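PDB 5MGY: FAD:protein FMN transferase from Pseudomonas stutzeri ATCC 14405 = CCUG 16156, which probably transfers FMN from FAD to a threonine side chain of a target protein, a magnesium-dependent reaction that releases AMP. Local coordinates for residues Ser58-Asp61 and Val62-Phe65. Residues are numbered along the deposited sequence; the frame is centred on the assembly and turned at random.
Sequences SDSD and VERF
Ser60 and Glu63 form a serine N-cap at the start of helix 61-67, just after the loop that leaves helix 35-53, and one residue further on Asp61 and Arg64 join in a salt bridge along the first turn. The cap bond runs from Glu63 N to Ser60 OG (3.0 Å). With chi1 at 73°, the hydroxyl oxygen sits between the backbone N and carbonyl carbon of its own residue, turned toward the Glu63 amide, whose N-H it accepts. Glu63 CB and CG and Val62 CG1 close in on the same oxygen, whose single proton can serve the carbonyl oxygen of Ser54, the stronger partner, or be shared with that of Arg57, tying the helix start to the preceding loop. The carboxylate of Glu63 leads elsewhere, to Asn66. Regular helix bonds follow, Arg64 N to Ser60 O (2.9 Å) and Phe65 N to Asp61 O (3.0 Å). Asp61 and Arg64 extend side by side; a bend at chi3 in the arginine accompanies the meeting of NH1 with Asp61 OD1 at 2.7 Å. The carboxylate oxygen lies in the guanidinium plane, but NH1 approaches it on the anti side and 28° out of the carboxylate plane, the two planes being nearly perpendicular (86°). Lys51 takes Asp61 OD2 and Glu74 takes Arg64 NE, making a chain of alternating charges. An acidic residue in the first turn should suit the positive end of the helix dipole, and the flanking lysine and arginine would probably keep Asp61 ionised.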
ATOM      1  N   SER A  58     -19.239  -0.029   9.756  1.00 59.49           N
ATOM      2  CA  SER A  58     -19.351   0.127  11.194  1.00 60.99           C
ATOM      3  C   SER A  58     -19.192  -1.166  11.986  1.00 59.16           C
ATOM      4  O   SER A  58     -18.815  -1.127  13.193  1.00 53.58           O
ATOM      5  CB  SER A  58     -20.679   0.781  11.524  1.00 66.00           C
ATOM      6  OG  SER A  58     -21.687   0.232  10.702  1.00 63.71           O
ATOM      7  N   ASP A  59     -19.420  -2.309  11.319  1.00 58.24           N
ATOM      8  CA  ASP A  59     -19.316  -3.601  12.016  1.00 57.98           C
ATOM      9  C   ASP A  59     -17.971  -4.218  11.888  1.00 48.98           C
ATOM     10  O   ASP A  59     -17.818  -5.388  12.162  1.00 47.70           O
ATOM     11  CB  ASP A  59     -20.402  -4.580  11.588  1.00 66.42           C
ATOM     12  CG  ASP A  59     -20.252  -5.026  10.165  1.00 69.45           C
ATOM     13  OD1 ASP A  59     -20.647  -6.189   9.877  1.00 79.32           O
ATOM     14  OD2 ASP A  59     -19.746  -4.217   9.351  1.00 66.72           O
ATOM     15  N   SER A  60     -16.981  -3.421  11.526  1.00 44.73           N
ATOM     16  CA  SER A  60     -15.659  -3.937  11.410  1.00 43.67           C
ATOM     17  C   SER A  60     -14.967  -4.061  12.743  1.00 45.28           C
ATOM     18  O   SER A  60     -15.272  -3.318  13.705  1.00 48.01           O
ATOM     19  CB  SER A  60     -14.828  -3.110  10.447  1.00 42.07           C
ATOM     20  OG  SER A  60     -14.480  -1.889  11.005  1.00 39.48           O
ATOM     21  N   ASP A  61     -14.005  -4.988  12.785  1.00 44.64           N
ATOM     22  CA  ASP A  61     -13.212  -5.189  13.976  1.00 47.31           C
ATOM     23  C   ASP A  61     -12.404  -3.932  14.297  1.00 47.52           C
ATOM     24  O   ASP A  61     -12.432  -3.411  15.411  1.00 47.58           O
ATOM     25  CB  ASP A  61     -12.381  -6.435  13.826  1.00 49.32           C
ATOM     26  CG  ASP A  61     -13.255  -7.678  13.742  1.00 55.77           C
ATOM     27  OD1 ASP A  61     -13.730  -8.172  14.796  1.00 62.36           O
ATOM     28  OD2 ASP A  61     -13.537  -8.136  12.620  1.00 59.29           O
ATOM     29  N   VAL A  62     -11.743  -3.388  13.293  1.00 46.97           N
ATOM     30  CA  VAL A  62     -10.984  -2.188  13.533  1.00 44.94           C
ATOM     31  C   VAL A  62     -11.906  -1.099  13.997  1.00 44.00           C
ATOM     32  O   VAL A  62     -11.509  -0.380  14.848  1.00 45.71           O
ATOM     33  CB  VAL A  62     -10.155  -1.737  12.328  1.00 45.14           C
ATOM     34  CG1 VAL A  62     -11.030  -1.336  11.176  1.00 48.82           C
ATOM     35  CG2 VAL A  62      -9.315  -0.541  12.666  1.00 45.27           C
ATOM     36  N   GLU A  63     -13.136  -0.983  13.501  1.00 45.53           N
ATOM     37  CA  GLU A  63     -14.058   0.082  14.027  1.00 47.29           C
ATOM     38  C   GLU A  63     -14.551  -0.137  15.444  1.00 45.78           C
ATOM     39  O   GLU A  63     -14.825   0.846  16.157  1.00 46.43           O
ATOM     40  CB  GLU A  63     -15.265   0.372  13.133  1.00 49.35           C
ATOM     41  CG  GLU A  63     -14.934   1.269  11.932  1.00 52.51           C
ATOM     42  CD  GLU A  63     -14.596   2.725  12.266  1.00 53.66           C
ATOM     43  OE1 GLU A  63     -15.528   3.469  12.594  1.00 57.17           O
ATOM     44  OE2 GLU A  63     -13.421   3.138  12.135  1.00 55.21           O
ATOM     45  N   ARG A  64     -14.665  -1.399  15.845  1.00 42.39           N
ATOM     46  CA  ARG A  64     -14.948  -1.708  17.217  1.00 40.97           C
ATOM     47  C   ARG A  64     -13.787  -1.229  18.123  1.00 39.78           C
ATOM     48  O   ARG A  64     -14.024  -0.570  19.130  1.00 38.53           O
ATOM     49  CB  ARG A  64     -15.194  -3.205  17.347  1.00 42.85           C
ATOM     50  CG  ARG A  64     -15.736  -3.632  18.699  1.00 44.00           C
ATOM     51  CD  ARG A  64     -15.903  -5.124  18.792  1.00 44.49           C
ATOM     52  NE  ARG A  64     -14.618  -5.810  19.078  1.00 45.13           N
ATOM     53  CZ  ARG A  64     -13.978  -6.635  18.253  1.00 41.66           C
ATOM     54  NH1 ARG A  64     -14.488  -6.878  17.042  1.00 41.15           N
ATOM     55  NH2 ARG A  64     -12.822  -7.197  18.642  1.00 40.04           N
ATOM     56  N   PHE A  65     -12.546  -1.542  17.730  1.00 39.52           N
ATOM     57  CA  PHE A  65     -11.322  -1.009  18.395  1.00 37.41           C
ATOM     58  C   PHE A  65     -11.238   0.520  18.411  1.00 38.14           C
ATOM     59  O   PHE A  65     -10.941   1.132  19.427  1.00 38.31           O
ATOM     60  CB  PHE A  65     -10.064  -1.537  17.736  1.00 35.63           C
ATOM     61  CG  PHE A  65      -8.826  -1.193  18.481  1.00 33.84           C
ATOM     62  CD1 PHE A  65      -8.558  -1.805  19.692  1.00 32.86           C
ATOM     63  CD2 PHE A  65      -7.953  -0.229  18.003  1.00 33.00           C
ATOM     64  CE1 PHE A  65      -7.447  -1.473  20.417  1.00 32.11           C
ATOM     65  CE2 PHE A  65      -6.842   0.108  18.719  1.00 31.46           C
ATOM     66  CZ  PHE A  65      -6.587  -0.511  19.923  1.00 31.78           C
TER